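Local coordinates for protein EF-P arginine 32 rhamnosyl-transferase (Pseudomonas putida KT2440, PDB 5NV8) that belongs to the EarP family of bacterial glycosyltransferases and adopts a two-domain, GT-B-like architecture with a cleft that holds 2'-deoxy-thymidine-beta-L-rhamnose, at residues 34-39 against 289-294; 38-43 against 377-382; 299-304 against 316-321; 339-342 against 346-349. All coordinates share one frame; numbering follows the deposited sequence.

Contact 1 (34-39 against 289-294)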
loop_
_atom_site.group_PDB
_atom_site.type_symbol
_atom_site.label_atom_id
_atom_site.label_comp_id
_atom_site.label_asym_id
_atom_site.label_seq_id
_atom_site.Cartn_x
_atom_site.Cartn_y
_atom_site.Cartn_z
ATOM N N THR A 34 8.001 -6.512 -8.478
ATOM C CA THR A 34 8.614 -6.815 -9.768
ATOM C C THR A 34 7.618 -6.649 -10.910
ATOM O O THR A 34 7.974 -6.143 -11.982
ATOM C CB THR A 34 9.198 -8.229 -9.760
ATOM O OG1 THR A 34 8.196 -9.168 -9.352
ATOM C CG2 THR A 34 10.380 -8.306 -8.806
ATOM N N TRP A 35 6.368 -7.064 -10.704
ATOM C CA TRP A 35 5.349 -6.877 -11.731
ATOM C C TRP A 35 5.043 -5.400 -11.951
ATOM O O TRP A 35 4.736 -4.995 -13.076
ATOM C CB TRP A 35 4.084 -7.655 -11.352
ATOM C CG TRP A 35 2.879 -7.412 -12.219
ATOM C CD1 TRP A 35 1.629 -7.062 -11.798
ATOM C CD2 TRP A 35 2.801 -7.529 -13.647
ATOM N NE1 TRP A 35 0.781 -6.939 -12.871
ATOM C CE2 TRP A 35 1.475 -7.219 -14.019
ATOM C CE3 TRP A 35 3.723 -7.855 -14.649
ATOM C CZ2 TRP A 35 1.048 -7.230 -15.347
ATOM C CZ3 TRP A 35 3.297 -7.863 -15.966
ATOM C CH2 TRP A 35 1.973 -7.549 -16.303
ATOM N N ARG A 36 5.137 -4.578 -10.901
ATOM C CA ARG A 36 4.926 -3.142 -11.066
ATOM C C ARG A 36 6.087 -2.500 -11.817
ATOM O O ARG A 36 5.879 -1.700 -12.738
ATOM C CB ARG A 36 4.736 -2.474 -9.702
ATOM C CG ARG A 36 4.579 -0.968 -9.781
ATOM C CD ARG A 36 4.291 -0.349 -8.416
ATOM N NE ARG A 36 3.189 -1.007 -7.714
ATOM C CZ ARG A 36 1.912 -0.927 -8.076
ATOM N NH1 ARG A 36 1.560 -0.222 -9.143
ATOM N NH2 ARG A 36 0.985 -1.558 -7.370
ATOM N N LEU A 37 7.321 -2.840 -11.436
ATOM C CA LEU A 37 8.488 -2.255 -12.088
ATOM C C LEU A 37 8.590 -2.687 -13.547
ATOM O O LEU A 37 8.946 -1.878 -14.412
ATOM C CB LEU A 37 9.755 -2.636 -11.324
ATOM C CG LEU A 37 11.097 -2.308 -11.981
ATOM C CD1 LEU A 37 11.248 -0.810 -12.173
ATOM C CD2 LEU A 37 12.238 -2.861 -11.149
ATOM N N ALA A 38 8.267 -3.951 -13.840
ATOM C CA ALA A 38 8.448 -4.473 -15.194
ATOM C C ALA A 38 7.545 -3.767 -16.200
ATOM O O ALA A 38 7.973 -3.482 -17.326
ATOM C CB ALA A 38 8.197 -5.980 -15.214
ATOM N N ARG A 39 6.293 -3.484 -15.827
ATOM C CA ARG A 39 5.413 -2.750 -16.733
ATOM C C ARG A 39 5.911 -1.328 -16.950
ATOM O O ARG A 39 5.807 -0.787 -18.056
ATOM C CB ARG A 39 3.983 -2.714 -16.195
ATOM C CG ARG A 39 3.438 -4.031 -15.714
ATOM C CD ARG A 39 1.943 -3.927 -15.455
ATOM N NE ARG A 39 1.582 -2.779 -14.625
ATOM C CZ ARG A 39 1.511 -2.811 -13.297
ATOM N NH1 ARG A 39 1.776 -3.933 -12.644
ATOM N NH2 ARG A 39 1.171 -1.722 -12.621
ATOM N N PHE A 289 2.132 -0.422 1.028
ATOM C CA PHE A 289 2.615 0.643 1.901
ATOM C C PHE A 289 2.863 1.929 1.115
ATOM O O PHE A 289 2.459 3.018 1.541
ATOM C CB PHE A 289 3.890 0.171 2.604
ATOM C CG PHE A 289 4.554 1.222 3.437
ATOM C CD1 PHE A 289 3.817 2.009 4.305
ATOM C CD2 PHE A 289 5.924 1.413 3.364
ATOM C CE1 PHE A 289 4.433 2.975 5.075
ATOM C CE2 PHE A 289 6.545 2.378 4.131
ATOM C CZ PHE A 289 5.798 3.159 4.989
ATOM N N VAL A 290 3.514 1.818 -0.045
ATOM C CA VAL A 290 3.820 2.997 -0.851
ATOM C C VAL A 290 2.608 3.429 -1.671
ATOM O O VAL A 290 2.351 4.629 -1.838
ATOM C CB VAL A 290 5.042 2.717 -1.745
ATOM C CG1 VAL A 290 5.277 3.870 -2.711
ATOM C CG2 VAL A 290 6.276 2.465 -0.895
ATOM N N ARG A 291 1.851 2.465 -2.200
ATOM C CA ARG A 291 0.650 2.796 -2.961
ATOM C C ARG A 291 -0.304 3.663 -2.146
ATOM O O ARG A 291 -0.904 4.604 -2.678
ATOM C CB ARG A 291 -0.049 1.516 -3.411
ATOM C CG ARG A 291 0.700 0.757 -4.488
ATOM C CD ARG A 291 0.448 1.382 -5.841
ATOM N NE ARG A 291 1.635 2.036 -6.372
ATOM C CZ ARG A 291 1.702 2.581 -7.579
ATOM N NH1 ARG A 291 0.645 2.552 -8.382
ATOM N NH2 ARG A 291 2.827 3.153 -7.985
ATOM N N ALA A 292 -0.454 3.365 -0.855
ATOM C CA ALA A 292 -1.333 4.171 -0.015
ATOM C C ALA A 292 -0.753 5.555 0.239
ATOM O O ALA A 292 -1.506 6.503 0.487
ATOM C CB ALA A 292 -1.604 3.454 1.308
ATOM N N GLN A 293 0.576 5.692 0.189
ATOM C CA GLN A 293 1.180 7.013 0.326
ATOM C C GLN A 293 0.856 7.888 -0.881
ATOM O O GLN A 293 0.558 9.078 -0.728
ATOM C CB GLN A 293 2.693 6.885 0.528
ATOM C CG GLN A 293 3.088 6.258 1.867
ATOM C CD GLN A 293 4.587 6.050 2.021
ATOM O OE1 GLN A 293 5.351 7.010 2.118
ATOM N NE2 GLN A 293 5.013 4.792 2.045
ATOM N N TRP A 294 0.899 7.314 -2.088
ATOM C CA TRP A 294 0.462 8.040 -3.274
ATOM C C TRP A 294 -1.036 8.315 -3.262
ATOM O O TRP A 294 -1.478 9.281 -3.890
ATOM C CB TRP A 294 0.829 7.274 -4.548
ATOM C CG TRP A 294 2.298 6.942 -4.691
ATOM C CD1 TRP A 294 2.826 5.741 -5.064
ATOM C CD2 TRP A 294 3.417 7.819 -4.472
ATOM N NE1 TRP A 294 4.198 5.811 -5.092
ATOM C CE2 TRP A 294 4.586 7.075 -4.731
ATOM C CE3 TRP A 294 3.544 9.157 -4.085
ATOM C CZ2 TRP A 294 5.861 7.623 -4.612
ATOM C CZ3 TRP A 294 4.809 9.697 -3.964
ATOM C CH2 TRP A 294 5.952 8.932 -4.228
#

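Contact 2 (38-43 against 377-382)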
loop_
_atom_site.group_PDB
_atom_site.type_symbol
_atom_site.label_atom_id
_atom_site.label_comp_id
_atom_site.label_asym_id
_atom_site.label_seq_id
_atom_site.Cartn_x
_atom_site.Cartn_y
_atom_site.Cartn_z
ATOM N N ALA A 38 8.267 -3.951 -13.840
ATOM C CA ALA A 38 8.448 -4.473 -15.194
ATOM C C ALA A 38 7.545 -3.767 -16.200
ATOM O O ALA A 38 7.973 -3.482 -17.326
ATOM C CB ALA A 38 8.197 -5.980 -15.214
ATOM N N ARG A 39 6.293 -3.484 -15.827
ATOM C CA ARG A 39 5.413 -2.750 -16.733
ATOM C C ARG A 39 5.911 -1.328 -16.950
ATOM O O ARG A 39 5.807 -0.787 -18.056
ATOM C CB ARG A 39 3.983 -2.714 -16.195
ATOM C CG ARG A 39 3.438 -4.031 -15.714
ATOM C CD ARG A 39 1.943 -3.927 -15.455
ATOM N NE ARG A 39 1.582 -2.779 -14.625
ATOM C CZ ARG A 39 1.511 -2.811 -13.297
ATOM N NH1 ARG A 39 1.776 -3.933 -12.644
ATOM N NH2 ARG A 39 1.171 -1.722 -12.621
ATOM N N GLN A 40 6.452 -0.707 -15.900
ATOM C CA GLN A 40 6.860 0.689 -15.988
ATOM C C GLN A 40 8.061 0.866 -16.911
ATOM O O GLN A 40 8.118 1.832 -17.679
ATOM C CB GLN A 40 7.164 1.227 -14.590
ATOM C CG GLN A 40 7.302 2.737 -14.527
ATOM C CD GLN A 40 7.419 3.258 -13.109
ATOM O OE1 GLN A 40 7.772 2.520 -12.187
ATOM N NE2 GLN A 40 7.128 4.538 -12.927
ATOM N N LEU A 41 9.031 -0.052 -16.854
ATOM C CA LEU A 41 10.204 0.065 -17.717
ATOM C C LEU A 41 9.876 -0.182 -19.181
ATOM O O LEU A 41 10.630 0.261 -20.055
ATOM C CB LEU A 41 11.306 -0.895 -17.275
ATOM C CG LEU A 41 11.690 -0.885 -15.800
ATOM C CD1 LEU A 41 12.291 -2.227 -15.416
ATOM C CD2 LEU A 41 12.646 0.260 -15.499
ATOM N N VAL A 42 8.785 -0.891 -19.467
ATOM C CA VAL A 42 8.309 -0.999 -20.840
ATOM C C VAL A 42 7.531 0.250 -21.234
ATOM O O VAL A 42 7.801 0.870 -22.268
ATOM C CB VAL A 42 7.448 -2.263 -21.010
ATOM C CG1 VAL A 42 6.771 -2.252 -22.372
ATOM C CG2 VAL A 42 8.284 -3.513 -20.828
ATOM N N ALA A 43 6.567 0.645 -20.402
ATOM C CA ALA A 43 5.612 1.671 -20.807
ATOM C C ALA A 43 6.252 3.051 -20.857
ATOM O O ALA A 43 6.022 3.811 -21.804
ATOM C CB ALA A 43 4.415 1.670 -19.857
ATOM N N ASP A 377 11.201 9.032 -9.731
ATOM C CA ASP A 377 10.754 7.716 -9.307
ATOM C C ASP A 377 11.892 6.703 -9.417
ATOM O O ASP A 377 13.004 7.008 -9.858
ATOM C CB ASP A 377 9.555 7.279 -10.142
ATOM C CG ASP A 377 9.893 7.143 -11.614
ATOM O OD1 ASP A 377 10.243 8.164 -12.238
ATOM O OD2 ASP A 377 9.810 6.018 -12.147
ATOM N N LEU A 378 11.593 5.465 -9.021
ATOM C CA LEU A 378 12.617 4.427 -9.001
ATOM C C LEU A 378 12.957 3.941 -10.406
ATOM O O LEU A 378 14.131 3.703 -10.716
ATOM C CB LEU A 378 12.159 3.259 -8.129
ATOM C CG LEU A 378 13.228 2.199 -7.866
ATOM C CD1 LEU A 378 14.273 2.727 -6.883
ATOM C CD2 LEU A 378 12.593 0.916 -7.365
ATOM N N ALA A 379 11.946 3.778 -11.266
ATOM C CA ALA A 379 12.207 3.312 -12.626
ATOM C C ALA A 379 13.121 4.276 -13.373
ATOM O O ALA A 379 14.047 3.850 -14.073
ATOM C CB ALA A 379 10.891 3.120 -13.380
ATOM N N THR A 380 12.882 5.582 -13.227
ATOM C CA THR A 380 13.794 6.565 -13.801
ATOM C C THR A 380 15.166 6.485 -13.140
ATOM O O THR A 380 16.197 6.627 -13.809
ATOM C CB THR A 380 13.208 7.971 -13.656
ATOM O OG1 THR A 380 11.935 8.030 -14.313
ATOM C CG2 THR A 380 14.142 9.016 -14.262
ATOM N N ALA A 381 15.196 6.242 -11.825
ATOM C CA ALA A 381 16.470 6.129 -11.122
ATOM C C ALA A 381 17.266 4.918 -11.590
ATOM O O ALA A 381 18.501 4.937 -11.557
ATOM C CB ALA A 381 16.235 6.060 -9.612
ATOM N N LEU A 382 16.586 3.864 -12.037
ATOM C CA LEU A 382 17.298 2.707 -12.562
ATOM C C LEU A 382 17.767 2.925 -13.995
ATOM O O LEU A 382 18.777 2.343 -14.404
ATOM C CB LEU A 382 16.412 1.464 -12.475
ATOM C CG LEU A 382 16.040 1.010 -11.062
ATOM C CD1 LEU A 382 15.130 -0.206 -11.105
ATOM C CD2 LEU A 382 17.291 0.711 -10.251
#

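Contact 3 (299-304 against 316-321)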
loop_
_atom_site.group_PDB
_atom_site.type_symbol
_atom_site.label_atom_id
_atom_site.label_comp_id
_atom_site.label_asym_id
_atom_site.label_seq_id
_atom_site.Cartn_x
_atom_site.Cartn_y
_atom_site.Cartn_z
ATOM N N MET A 299 -3.523 6.946 6.617
ATOM C CA MET A 299 -3.174 5.552 6.390
ATOM C C MET A 299 -2.603 4.925 7.655
ATOM O O MET A 299 -2.353 5.595 8.660
ATOM C CB MET A 299 -2.163 5.409 5.246
ATOM C CG MET A 299 -1.060 6.451 5.276
ATOM S SD MET A 299 -0.064 6.431 3.780
ATOM C CE MET A 299 0.582 4.768 3.861
ATOM N N LEU A 300 -2.386 3.613 7.580
ATOM C CA LEU A 300 -1.787 2.841 8.657
ATOM C C LEU A 300 -0.954 1.724 8.044
ATOM O O LEU A 300 -1.325 1.164 7.010
ATOM C CB LEU A 300 -2.858 2.262 9.588
ATOM C CG LEU A 300 -2.370 1.549 10.849
ATOM C CD1 LEU A 300 -1.353 2.400 11.596
ATOM C CD2 LEU A 300 -3.555 1.203 11.748
ATOM N N TRP A 301 0.166 1.404 8.691
ATOM C CA TRP A 301 1.135 0.445 8.179
ATOM C C TRP A 301 1.288 -0.713 9.153
ATOM O O TRP A 301 1.297 -0.516 10.372
ATOM C CB TRP A 301 2.491 1.119 7.949
ATOM C CG TRP A 301 3.516 0.275 7.245
ATOM C CD1 TRP A 301 3.286 -0.763 6.386
ATOM C CD2 TRP A 301 4.939 0.415 7.333
ATOM N NE1 TRP A 301 4.479 -1.281 5.941
ATOM C CE2 TRP A 301 5.508 -0.575 6.506
ATOM C CE3 TRP A 301 5.787 1.280 8.033
ATOM C CZ2 TRP A 301 6.885 -0.724 6.361
ATOM C CZ3 TRP A 301 7.154 1.131 7.888
ATOM C CH2 TRP A 301 7.690 0.135 7.058
ATOM N N HIS A 302 1.408 -1.920 8.608
ATOM C CA HIS A 302 1.626 -3.132 9.396
ATOM C C HIS A 302 2.843 -3.845 8.813
ATOM O O HIS A 302 2.749 -4.483 7.760
ATOM C CB HIS A 302 0.391 -4.027 9.382
ATOM C CG HIS A 302 0.446 -5.146 10.372
ATOM N ND1 HIS A 302 -0.197 -6.349 10.173
ATOM C CD2 HIS A 302 1.068 -5.246 11.570
ATOM C CE1 HIS A 302 0.025 -7.141 11.206
ATOM N NE2 HIS A 302 0.788 -6.495 12.069
ATOM N N ILE A 303 3.981 -3.740 9.493
ATOM C CA ILE A 303 5.243 -4.264 8.978
ATOM C C ILE A 303 5.434 -5.689 9.489
ATOM O O ILE A 303 5.630 -5.908 10.687
ATOM C CB ILE A 303 6.426 -3.364 9.362
ATOM C CG1 ILE A 303 7.753 -4.070 9.078
ATOM C CG2 ILE A 303 6.334 -2.917 10.821
ATOM C CD1 ILE A 303 8.016 -4.302 7.605
ATOM N N TYR A 304 5.355 -6.654 8.563
ATOM C CA TYR A 304 5.696 -8.069 8.733
ATOM C C TYR A 304 5.689 -8.578 10.170
ATOM O O TYR A 304 6.715 -9.053 10.667
ATOM C CB TYR A 304 7.071 -8.338 8.115
ATOM N N GLU A 316 9.872 2.955 13.445
ATOM C CA GLU A 316 10.144 4.301 13.942
ATOM C C GLU A 316 11.064 5.081 13.008
ATOM O O GLU A 316 10.998 6.316 12.964
ATOM C CB GLU A 316 10.725 4.237 15.358
ATOM C CG GLU A 316 10.028 3.230 16.283
ATOM C CD GLU A 316 8.893 3.845 17.101
ATOM O OE1 GLU A 316 8.748 5.088 17.104
ATOM O OE2 GLU A 316 8.141 3.082 17.746
ATOM N N ALA A 317 11.920 4.390 12.246
ATOM C CA ALA A 317 12.719 5.091 11.248
ATOM C C ALA A 317 11.839 5.671 10.153
ATOM O O ALA A 317 12.183 6.699 9.563
ATOM C CB ALA A 317 13.785 4.168 10.651
ATOM N N PHE A 318 10.691 5.046 9.878
ATOM C CA PHE A 318 9.765 5.641 8.921
ATOM C C PHE A 318 9.076 6.868 9.508
ATOM O O PHE A 318 8.881 7.871 8.812
ATOM C CB PHE A 318 8.725 4.620 8.466
ATOM C CG PHE A 318 7.661 5.215 7.599
ATOM C CD1 PHE A 318 7.995 5.784 6.381
ATOM C CD2 PHE A 318 6.343 5.247 8.011
ATOM C CE1 PHE A 318 7.030 6.354 5.579
ATOM C CE2 PHE A 318 5.371 5.818 7.212
ATOM C CZ PHE A 318 5.713 6.372 5.995
ATOM N N LEU A 319 8.706 6.815 10.788
ATOM C CA LEU A 319 7.970 7.926 11.379
ATOM C C LEU A 319 8.836 9.155 11.602
ATOM O O LEU A 319 8.290 10.255 11.737
ATOM C CB LEU A 319 7.348 7.515 12.708
ATOM C CG LEU A 319 6.382 6.337 12.722
ATOM C CD1 LEU A 319 6.369 5.743 14.116
ATOM C CD2 LEU A 319 4.990 6.776 12.290
ATOM N N ALA A 320 10.161 9.000 11.662
ATOM C CA ALA A 320 11.023 10.151 11.910
ATOM C C ALA A 320 10.847 11.215 10.833
ATOM O O ALA A 320 10.845 12.415 11.132
ATOM C CB ALA A 320 12.483 9.708 12.004
ATOM N N HIS A 321 10.690 10.799 9.576
ATOM C CA HIS A 321 10.364 11.734 8.505
ATOM C C HIS A 321 8.871 12.013 8.409
ATOM O O HIS A 321 8.478 13.136 8.070
ATOM C CB HIS A 321 10.851 11.206 7.152
ATOM C CG HIS A 321 12.154 10.473 7.213
ATOM N ND1 HIS A 321 12.247 9.147 7.576
ATOM C CD2 HIS A 321 13.418 10.879 6.943
ATOM C CE1 HIS A 321 13.512 8.769 7.534
ATOM N NE2 HIS A 321 14.243 9.801 7.154
#

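Contact 4 (339-342 against 346-349)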
loop_
_atom_site.group_PDB
_atom_site.type_symbol
_atom_site.label_atom_id
_atom_site.label_comp_id
_atom_site.label_asym_id
_atom_site.label_seq_id
_atom_site.Cartn_x
_atom_site.Cartn_y
_atom_site.Cartn_z
ATOM N N ARG A 339 2.292 2.820 16.356
ATOM C CA ARG A 339 2.983 1.899 17.254
ATOM C C ARG A 339 2.025 0.849 17.803
ATOM O O ARG A 339 2.400 -0.319 17.958
ATOM C CB ARG A 339 3.638 2.671 18.398
ATOM C CG ARG A 339 4.854 3.483 17.988
ATOM C CD ARG A 339 5.282 4.425 19.101
ATOM N NE ARG A 339 6.549 5.084 18.804
ATOM C CZ ARG A 339 7.064 6.074 19.525
ATOM N NH1 ARG A 339 6.418 6.522 20.593
ATOM N NH2 ARG A 339 8.225 6.614 19.179
ATOM N N ALA A 340 0.783 1.245 18.093
ATOM C CA ALA A 340 -0.188 0.315 18.662
ATOM C C ALA A 340 -0.505 -0.823 17.699
ATOM O O ALA A 340 -0.619 -1.983 18.114
ATOM C CB ALA A 340 -1.460 1.067 19.044
ATOM N N TRP A 341 -0.651 -0.512 16.410
ATOM C CA TRP A 341 -0.933 -1.517 15.393
ATOM C C TRP A 341 0.230 -2.477 15.177
ATOM O O TRP A 341 0.039 -3.523 14.546
ATOM C CB TRP A 341 -1.295 -0.818 14.077
ATOM C CG TRP A 341 -1.964 -1.684 13.043
ATOM C CD1 TRP A 341 -1.556 -1.875 11.752
ATOM C CD2 TRP A 341 -3.163 -2.456 13.201
ATOM N NE1 TRP A 341 -2.421 -2.720 11.101
ATOM C CE2 TRP A 341 -3.415 -3.093 11.967
ATOM C CE3 TRP A 341 -4.043 -2.677 14.265
ATOM C CZ2 TRP A 341 -4.510 -3.935 11.770
ATOM C CZ3 TRP A 341 -5.131 -3.511 14.068
ATOM C CH2 TRP A 341 -5.354 -4.130 12.830
ATOM N N ASN A 342 1.421 -2.155 15.687
ATOM C CA ASN A 342 2.600 -2.984 15.490
ATOM C C ASN A 342 3.235 -3.477 16.785
ATOM O O ASN A 342 4.075 -4.381 16.727
ATOM C CB ASN A 342 3.662 -2.222 14.679
ATOM C CG ASN A 342 3.233 -1.967 13.243
ATOM O OD1 ASN A 342 3.219 -2.876 12.412
ATOM N ND2 ASN A 342 2.885 -0.721 12.946
ATOM N N ASP A 346 -3.304 -0.490 22.859
ATOM C CA ASP A 346 -4.755 -0.469 22.672
ATOM C C ASP A 346 -5.153 0.279 21.408
ATOM O O ASP A 346 -4.888 1.477 21.268
ATOM C CB ASP A 346 -5.440 0.157 23.892
ATOM C CG ASP A 346 -6.966 0.154 23.776
ATOM O OD1 ASP A 346 -7.520 -0.620 22.965
ATOM O OD2 ASP A 346 -7.620 0.920 24.513
ATOM N N MET A 347 -5.806 -0.443 20.494
ATOM C CA MET A 347 -6.249 0.143 19.235
ATOM C C MET A 347 -7.442 1.072 19.414
ATOM O O MET A 347 -7.705 1.895 18.532
ATOM C CB MET A 347 -6.592 -0.963 18.237
ATOM C CG MET A 347 -5.503 -1.269 17.223
ATOM S SD MET A 347 -5.364 -0.025 15.923
ATOM C CE MET A 347 -3.979 0.948 16.501
ATOM N N GLY A 348 -8.172 0.959 20.524
ATOM C CA GLY A 348 -9.297 1.851 20.746
ATOM C C GLY A 348 -8.858 3.251 21.144
ATOM O O GLY A 348 -9.278 4.241 20.537
ATOM N N GLN A 349 -8.007 3.347 22.171
ATOM C CA GLN A 349 -7.552 4.653 22.642
ATOM C C GLN A 349 -6.829 5.418 21.541
ATOM O O GLN A 349 -7.069 6.616 21.348
ATOM C CB GLN A 349 -6.638 4.490 23.860
ATOM C CG GLN A 349 -7.320 3.943 25.103
ATOM C CD GLN A 349 -8.418 4.850 25.629
ATOM O OE1 GLN A 349 -8.379 6.066 25.441
ATOM N NE2 GLN A 349 -9.402 4.259 26.300
#

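Contact 1 (34-39 against 289-294)
The guanidinium groups of Arg36 and Arg291 lie flat against each other, their centres 3.5 Å apart and their planes only 16° from parallel. The stack is slipped. Over the centre of the Arg36 group sits Arg291 NE, 3.4 Å above the plane, whereas the face of Arg291 receives Arg36 NH1 toward its rim. This displacement brings the two nearest terminal nitrogens, Arg36 NH1 and Arg291 NH1, to 3.0 Å; both are donors, and no hydrogen bond joins them. Glu166 bridges the pair, accepting Arg36 NH1 on OE2 and Arg291 NH2 on OE1, while Arg36 NE forms a salt bridge with Asp287.

The helices bearing these side chains stay well apart: even the closest CA atoms, those of Arg36 and Arg291, are 10.9 Å from each other. The gap is spanned from both sides. Arg36 leaves its helix with CG trans to the backbone N (chi1 177°) and runs straight until it bends at its third torsion; Arg291 folds at its second and third. Arg291 CD lies 3.4 Å from Arg36 NH2. Within helix 287-295, Gln293 NE2 donates to Phe289 O over 3.2 Å and lies above the Phe289 ring.

A like-charged stack of this kind is understandable because Glu166 and Asp287 pair with the groups, which probably compensates the like charges. Since the Arg36 side chain also comes within about 4 Å of the bound 2'-deoxy-thymidine-beta-L-rhamnose, the salt bridges probably restrict how this group can turn beside the ligand.

Contact 2 (38-43 against 377-382)
Leu41 and Ala379 mark the closest backbone approach, their CA atoms 6.4 Å apart, a short spacing made possible by the small alanine. Residues 38-43 form the last turns of helix 30-43, and residues 377-382 the start of helix 378-387. Asp377 occupies the N-cap of the latter. Its OD2 accepts the backbone N of Thr380 at 3.3 Å, with an N-H...O angle of 157°, and its OD1 takes the hydroxyl of Thr380 at 2.7 Å, so both carboxylate oxygens are tied to the first turn.

Across the interface, Gln40 and Leu41 meet Ala379 CB. Gln40 extends beyond CG as a straight chain, and its chi1 of -167°, with CG trans to the backbone N, directs the amide toward the other helix. Its OE1 lies 3.4 Å from Ala379 CB. At the other end of the amide, NE2 is 3.2 Å from Asp377 OD2, but the angle is too poor for a hydrogen bond; the amide and carboxylate planes are 34° apart. The stronger partner of NE2 is the carbonyl oxygen of Arg165. Leu41 adds an apolar touch through CD2, 4.0 Å from Ala379 CB, and also rests on Val49 of strand 48-51. Thus the methyl of Ala379 is bordered by an amide and by a leucine branch.

Helix 30-43 connects the parallel strands 17-20 and 48-51 as a beta-alpha-beta crossover of the N-terminal Rossmann-like domain. A helix at the very end of the chain returning to pack on that domain is consistent with the GT-B fold, in which the C-terminal helix crosses back over the domain boundary.

Contact 3 (299-304 against 316-321)
Trp301 reaches Phe318 through the benzene part of its indole. From CB the side chain departs with CG trans to the backbone N (chi1 -172°), which swings the ring off strand 299-302 toward helix 315-322. CG packs against the ring of Phe289, which stacks with the indole. On the pyrrole side NE1 donates to the carbonyl oxygen of Gly285. Farther along the six-membered ring, CE3 comes to 4.0 Å from Phe318 CD2. At CZ3 the touch is closest: 3.9 Å to Phe318 CB and 4.1 Å to Phe318 CG. The two rings form an offset edge-to-face pair, the Trp301 edge directed at the Phe318 face, with centroids 5.5 Å apart and planes at 78°. Ile303 CB sits 4.0 Å above one face of the indole.

The pair packs helix 315-322 on an edge strand of the six-stranded sheet; Tyr304, ending the segment, touches 2'-deoxy-thymidine-beta-L-rhamnose. The contact rests on dispersion and probably on weak attraction between ring hydrogens and a near-perpendicular pi cloud. Phe289 also meets Phe318 edge-to-face, so three aromatic rings interlock, while the bond from NE1 satisfies the buried indole's polar atom and probably limits its rotation.

Contact 4 (339-342 against 346-349)
This is a Met-aromatic and apolar contact between two consecutive helices joined by a short turn: the last turn of helix 328-343 meets the first turn of helix 347-355. The backbones approach to 6.1 Å between the CA atoms of Ala340 and Met347. Met347 gives the largest single share of the touching surface. Its chain is bent at its second and third torsions (chi2 -75°), which brings the thioether up to the six-membered ring of Trp341 obliquely and carries the methyl back to Ala340. SD is 3.4 Å from Trp341 CE3, and it stands 4.5 Å from the centroid of the six-membered ring on a line 59° off the ring normal. CG meets the same atom, 3.6 Å from Trp341 CE3. At the end of the chain, Met347 CE lies 3.6 Å from Ala340 CB and at the same distance from the backbone N of Trp341.

Asp346 defines where the second helix begins. As N-cap it accepts from Gly348 N through OD1 at 3.0 Å, while the bond from Gln349 N to OD2 is weak. These bonds fix the first turn and, with it, the point from which the Met347 side chain departs; Met347 N itself donates to Gln210 OE1.

Neighbouring elements pack on the pair. Helix 211-220 brings Trp214 edge-to-face against Trp341 and also touches Met347. Strand 299-302 lies against the first segment, with Leu300 packing on Trp341 and the His302 ring meeting the indole, so Trp341 lies between helix 211-220 and strand 299-302, an outermost strand of the larger sheet.

Starting at the N terminus, helix 30-43 opens two long loops. Contact 1 closes the first, joining the N-terminal domain to helix 287-295 of the C-terminal domain; contact 2 closes the second at helix 378-387, near the chain's end. Contacts 3 and 4 follow contact 1 in series, and both are nested within the loop closed by contact 2. Leu37 joins contacts 1 and 2 by packing on Ala379 and Leu382. Phe289 leads from contact 1 into contact 3, and the Glu316-Arg339 salt bridge leads from there to contact 4. Contacts 2 and 4, with centres about 36 Å apart, lie on opposite sides of the chain's centre.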